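Local coordinates for uncharacterized protein (PDB 4XE7) that is a bacterial actin-like ParM protein, probably forming nucleotide-dependent filaments that segregate plasmid DNA, at residues Pro39-Glu44 with Glu101-Pro106; Asp365-Val370 with Asp388-Pro393. All blocks are in the same frame, centred on the assembly; numbering follows the deposited sequence.

Contact 1 of 2, residues Pro39-Glu44 with Glu101-Pro106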
# COMPACT_ATOMS: atom_id res chain seq x y z
N PRO A 39 5.25 0.81 -8.55
CA PRO A 39 4.41 1.77 -9.27
C PRO A 39 4.10 1.28 -10.69
O PRO A 39 4.92 0.63 -11.37
CB PRO A 39 5.27 3.05 -9.30
CG PRO A 39 6.34 2.84 -8.25
CD PRO A 39 6.56 1.36 -8.18
N THR A 40 2.89 1.59 -11.13
CA THR A 40 2.38 1.09 -12.39
C THR A 40 2.91 1.96 -13.54
O THR A 40 2.21 2.78 -14.14
CB THR A 40 0.86 1.05 -12.36
OG1 THR A 40 0.46 0.36 -11.17
CG2 THR A 40 0.29 0.33 -13.59
N VAL A 41 4.20 1.75 -13.80
CA VAL A 41 4.92 2.52 -14.79
C VAL A 41 5.86 1.58 -15.51
O VAL A 41 6.67 0.90 -14.87
CB VAL A 41 5.75 3.65 -14.16
CG1 VAL A 41 6.47 4.41 -15.25
CG2 VAL A 41 4.87 4.58 -13.34
N ILE A 42 5.76 1.52 -16.83
CA ILE A 42 6.70 0.71 -17.61
C ILE A 42 7.32 1.54 -18.74
O ILE A 42 6.81 2.59 -19.12
CB ILE A 42 6.00 -0.55 -18.18
CG1 ILE A 42 5.02 -0.18 -19.28
CG2 ILE A 42 5.31 -1.34 -17.03
CD1 ILE A 42 4.32 -1.38 -19.90
N ALA A 43 8.45 1.06 -19.25
CA ALA A 43 9.17 1.72 -20.35
C ALA A 43 9.96 0.67 -21.13
O ALA A 43 10.61 -0.18 -20.53
CB ALA A 43 10.10 2.83 -19.82
N GLU A 44 9.89 0.73 -22.46
CA GLU A 44 10.63 -0.21 -23.31
C GLU A 44 12.14 -0.14 -23.01
O GLU A 44 12.69 0.95 -22.82
CB GLU A 44 10.35 0.05 -24.80
CG GLU A 44 8.90 -0.26 -25.26
CD GLU A 44 8.73 -0.27 -26.79
OE1 GLU A 44 9.75 -0.23 -27.52
OE2 GLU A 44 7.58 -0.37 -27.26
N GLU A 101 11.82 8.85 -20.73
CA GLU A 101 10.96 9.82 -21.41
C GLU A 101 9.82 9.10 -22.12
O GLU A 101 8.71 9.63 -22.24
CB GLU A 101 11.75 10.66 -22.41
CG GLU A 101 10.88 11.33 -23.48
CD GLU A 101 11.23 12.80 -23.69
OE1 GLU A 101 12.43 13.13 -23.69
OE2 GLU A 101 10.29 13.61 -23.86
N ASP A 102 10.09 7.88 -22.57
CA ASP A 102 9.06 7.09 -23.23
C ASP A 102 8.31 6.18 -22.25
O ASP A 102 7.82 5.12 -22.65
CB ASP A 102 9.66 6.27 -24.36
CG ASP A 102 10.20 7.13 -25.49
OD1 ASP A 102 9.38 7.72 -26.23
OD2 ASP A 102 11.44 7.21 -25.64
N ARG A 103 8.22 6.58 -20.99
CA ARG A 103 7.50 5.76 -20.03
C ARG A 103 6.02 5.67 -20.41
O ARG A 103 5.47 6.57 -21.06
CB ARG A 103 7.64 6.32 -18.62
CG ARG A 103 6.91 7.61 -18.38
CD ARG A 103 7.20 8.10 -16.97
NE ARG A 103 6.77 9.47 -16.73
CZ ARG A 103 7.55 10.54 -16.91
NH1 ARG A 103 8.79 10.39 -17.36
NH2 ARG A 103 7.08 11.75 -16.66
N GLN A 104 5.39 4.57 -20.02
CA GLN A 104 3.96 4.39 -20.24
C GLN A 104 3.25 4.24 -18.91
O GLN A 104 3.68 3.47 -18.05
CB GLN A 104 3.72 3.17 -21.14
CG GLN A 104 4.51 3.23 -22.45
CD GLN A 104 4.23 2.06 -23.37
OE1 GLN A 104 3.08 1.64 -23.52
NE2 GLN A 104 5.27 1.52 -23.99
N GLU A 105 2.17 5.00 -18.73
CA GLU A 105 1.40 5.01 -17.49
C GLU A 105 -0.10 4.88 -17.79
O GLU A 105 -0.54 5.12 -18.92
CB GLU A 105 1.68 6.30 -16.69
CG GLU A 105 3.11 6.36 -16.15
CD GLU A 105 3.49 7.72 -15.56
OE1 GLU A 105 3.98 8.59 -16.31
OE2 GLU A 105 3.32 7.91 -14.34
N PRO A 106 -0.89 4.48 -16.78
CA PRO A 106 -2.34 4.43 -17.05
C PRO A 106 -2.90 5.84 -17.27
O PRO A 106 -2.51 6.78 -16.58
CB PRO A 106 -2.91 3.80 -15.77
CG PRO A 106 -1.73 3.10 -15.12
CD PRO A 106 -0.57 3.98 -15.43
O HOH W 1 7.99 2.85 -23.77
O HOH W 2 5.24 -0.52 -26.17

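Contact 2 of 2, residues Asp365-Val370 with Asp388-Pro393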
# COMPACT_ATOMS: atom_id res chain seq x y z
N ASP A 365 -23.13 -0.99 11.13
CA ASP A 365 -22.99 -1.77 12.36
C ASP A 365 -21.62 -1.55 12.95
O ASP A 365 -21.46 -1.41 14.17
CB ASP A 365 -23.23 -3.25 12.07
CG ASP A 365 -24.65 -3.55 11.67
OD1 ASP A 365 -25.57 -3.05 12.37
OD2 ASP A 365 -24.85 -4.26 10.66
N LYS A 366 -20.64 -1.50 12.06
CA LYS A 366 -19.27 -1.20 12.44
C LYS A 366 -18.81 0.06 11.71
O LYS A 366 -19.02 0.21 10.51
CB LYS A 366 -18.36 -2.39 12.11
CG LYS A 366 -18.68 -3.66 12.89
CD LYS A 366 -18.20 -3.54 14.34
CE LYS A 366 -18.15 -4.90 15.04
NZ LYS A 366 -19.47 -5.55 15.07
N ASN A 367 -18.19 0.98 12.43
CA ASN A 367 -17.61 2.14 11.77
C ASN A 367 -16.08 2.06 11.84
O ASN A 367 -15.49 2.19 12.91
CB ASN A 367 -18.15 3.43 12.39
CG ASN A 367 -17.98 4.64 11.49
OD1 ASN A 367 -17.67 4.50 10.30
ND2 ASN A 367 -18.15 5.84 12.05
N ILE A 368 -15.44 1.83 10.69
CA ILE A 368 -14.01 1.54 10.64
C ILE A 368 -13.19 2.67 10.02
O ILE A 368 -13.61 3.25 9.03
CB ILE A 368 -13.76 0.23 9.84
CG1 ILE A 368 -14.68 -0.88 10.35
CG2 ILE A 368 -12.29 -0.17 9.91
CD1 ILE A 368 -14.60 -2.19 9.58
N VAL A 369 -12.02 2.97 10.60
CA VAL A 369 -11.10 3.93 9.99
C VAL A 369 -9.83 3.22 9.54
O VAL A 369 -9.34 2.31 10.21
CB VAL A 369 -10.74 5.10 10.93
CG1 VAL A 369 -11.96 5.94 11.20
CG2 VAL A 369 -10.11 4.59 12.26
N VAL A 370 -9.32 3.62 8.38
CA VAL A 370 -8.06 3.11 7.85
C VAL A 370 -7.38 4.26 7.18
O VAL A 370 -8.00 5.31 7.00
CB VAL A 370 -8.25 1.94 6.83
CG1 VAL A 370 -8.97 0.79 7.48
CG2 VAL A 370 -9.00 2.42 5.61
N ASP A 388 -19.36 2.12 20.80
CA ASP A 388 -19.42 0.71 20.44
C ASP A 388 -19.71 0.57 18.94
O ASP A 388 -20.58 1.23 18.38
CB ASP A 388 -20.45 -0.05 21.28
CG ASP A 388 -21.86 0.40 21.02
OD1 ASP A 388 -22.09 1.63 21.02
OD2 ASP A 388 -22.74 -0.47 20.82
N GLY A 389 -18.94 -0.28 18.27
CA GLY A 389 -19.06 -0.41 16.84
C GLY A 389 -17.98 0.36 16.09
O GLY A 389 -17.79 0.13 14.89
N PHE A 390 -17.26 1.25 16.78
CA PHE A 390 -16.15 1.98 16.16
C PHE A 390 -14.86 1.19 16.22
O PHE A 390 -14.42 0.76 17.29
CB PHE A 390 -15.94 3.35 16.82
CG PHE A 390 -14.88 4.18 16.14
CD1 PHE A 390 -13.55 4.10 16.52
CD2 PHE A 390 -15.23 5.05 15.11
CE1 PHE A 390 -12.57 4.87 15.89
CE2 PHE A 390 -14.26 5.82 14.47
CZ PHE A 390 -12.93 5.73 14.86
N ILE A 391 -14.23 1.02 15.07
CA ILE A 391 -13.04 0.19 14.98
C ILE A 391 -11.84 0.98 14.49
O ILE A 391 -11.84 1.52 13.38
CB ILE A 391 -13.26 -1.01 14.03
CG1 ILE A 391 -14.49 -1.82 14.47
CG2 ILE A 391 -12.02 -1.87 13.98
CD1 ILE A 391 -14.43 -2.29 15.90
N LEU A 392 -10.81 1.05 15.32
CA LEU A 392 -9.52 1.57 14.91
C LEU A 392 -8.60 0.36 14.94
O LEU A 392 -8.22 -0.08 16.01
CB LEU A 392 -9.04 2.68 15.85
CG LEU A 392 -8.02 3.72 15.36
CD1 LEU A 392 -7.85 4.82 16.39
CD2 LEU A 392 -6.69 3.06 15.05
N PRO A 393 -8.30 -0.21 13.76
CA PRO A 393 -7.61 -1.51 13.67
C PRO A 393 -6.25 -1.49 14.36
O PRO A 393 -5.50 -0.52 14.21
CB PRO A 393 -7.44 -1.74 12.15
CG PRO A 393 -8.43 -0.81 11.49
CD PRO A 393 -8.55 0.38 12.44

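Contact 1 of 2, residues Pro39-Glu44 with Glu101-Pro106
Ile42 and Gln104 form a single antiparallel hydrogen-bonded pair, which lays the loop 101-106 against the strand 33-45. On its other side the strand pairs with strand 90-93. Ile42 N gives its hydrogen to Gln104 O at 3.1 Å. Gln104 N returns the bond to Ile42 O at 2.6 Å. The two side chains cross at an angle, Ile42 CG1 lying 4.0 Å from Gln104 CB. Val41 and Glu105 instead lie side by side and point the same way, Val41 CG2 resting 3.8 Å from Glu105 CG. Val41 CG1, anti to the backbone N (chi1 -179°), also meets Arg103 CB. Arg103 NE forms a salt bridge to Glu105 OE1 at 3.0 Å, in the guanidinium plane but from above the carboxylate plane. Further along, Thr40 CG2 packs against Pro106 CG at 3.8 Å. Gln104 NE2 donates to two waters. One also bonds Glu44 N and Asp102 O, and the other bonds Glu44 OE2. Gln104 OE1 accepts from Lys124 NZ of helix 123-140. Both ends of the Gln104 amide are thus engaged, which fixes its rotation. The lysine charge would probably polarise the group and make NE2 a stronger donor.

Contact 2 of 2, residues Asp365-Val370 with Asp388-Pro393
Asn367 O and Val369 CG1 approach the Phe390 ring obliquely, Asn367 O at 3.6 Å from Phe390 CD2 and Val369 CG1 at 3.8 Å from Phe390 CZ. Trp359 of helix 337-362 also touches this ring. Strands 366-370 and 390-391 are parallel neighbours in a five-stranded mixed sheet of the actin-like fold, and 390-391 is its outermost strand within the chain. The connection between them runs through helices 372-376 and 378-381, a beta-alpha-beta crossover. Phe390 CG is anti to the backbone N (chi1 -175°), and the ring reaches along the strand from Asn367 to Val369. The Asn367 side chain is on the same face as Phe390. Its ND2 donates to Leu355 O of helix 337-362. On this side too, toward Pro393, Val369 CG2 meets Leu392 CG, and Val374 of helix 372-376 touches both residues.

Ile368 and Ile391 occupy the other face. They lie side by side and point the same way, with Ile368 CG1 3.9 Å from Ile391 CB. The Lys366 side chain crosses that of Ile391, with CD near Ile391 CG1. The lysine chain bends at chi2 (-75°) and chi4, and its NZ forms a salt bridge with Glu230.

Three backbone bonds join the strands. Asn367 N donates to Gly389 O at 2.6 Å, Ile391 N to Asn367 O at 2.8 Å, and Val369 N to Ile391 O. The last is nearly straight at the acceptor, whereas the first two donors are tilted from the carbonyl plane. Gly389, at phi 100°, brings its CA close to Asp365 O as the chain turns into the strand. The ladder stops after Ile391; the next donor position is Pro393, which has no N-H. Val369 O is buried with no hydrogen-bond partner in the model, and Pro393 CD lies 3.1 Å from it.

How the contacts relate
Contact 1 and contact 2 lie on opposite sides of the chain's centre. Their centres are about 38 Å apart and their nearest atoms about 19 Å apart, so they do not touch. They follow in series along the chain. Contact 1 lays a loop on a strand of the eight-stranded sheet, whereas contact 2 joins two strands of the separate five-stranded sheet. The first is partly buried and uses water; the second is largely buried and mainly apolar beyond its backbone bonds. Actin-like proteins bind nucleotide in a cleft between two domains. The structure holds no nucleotide, and neither contact can be placed relative to the cleft from a bound ligand.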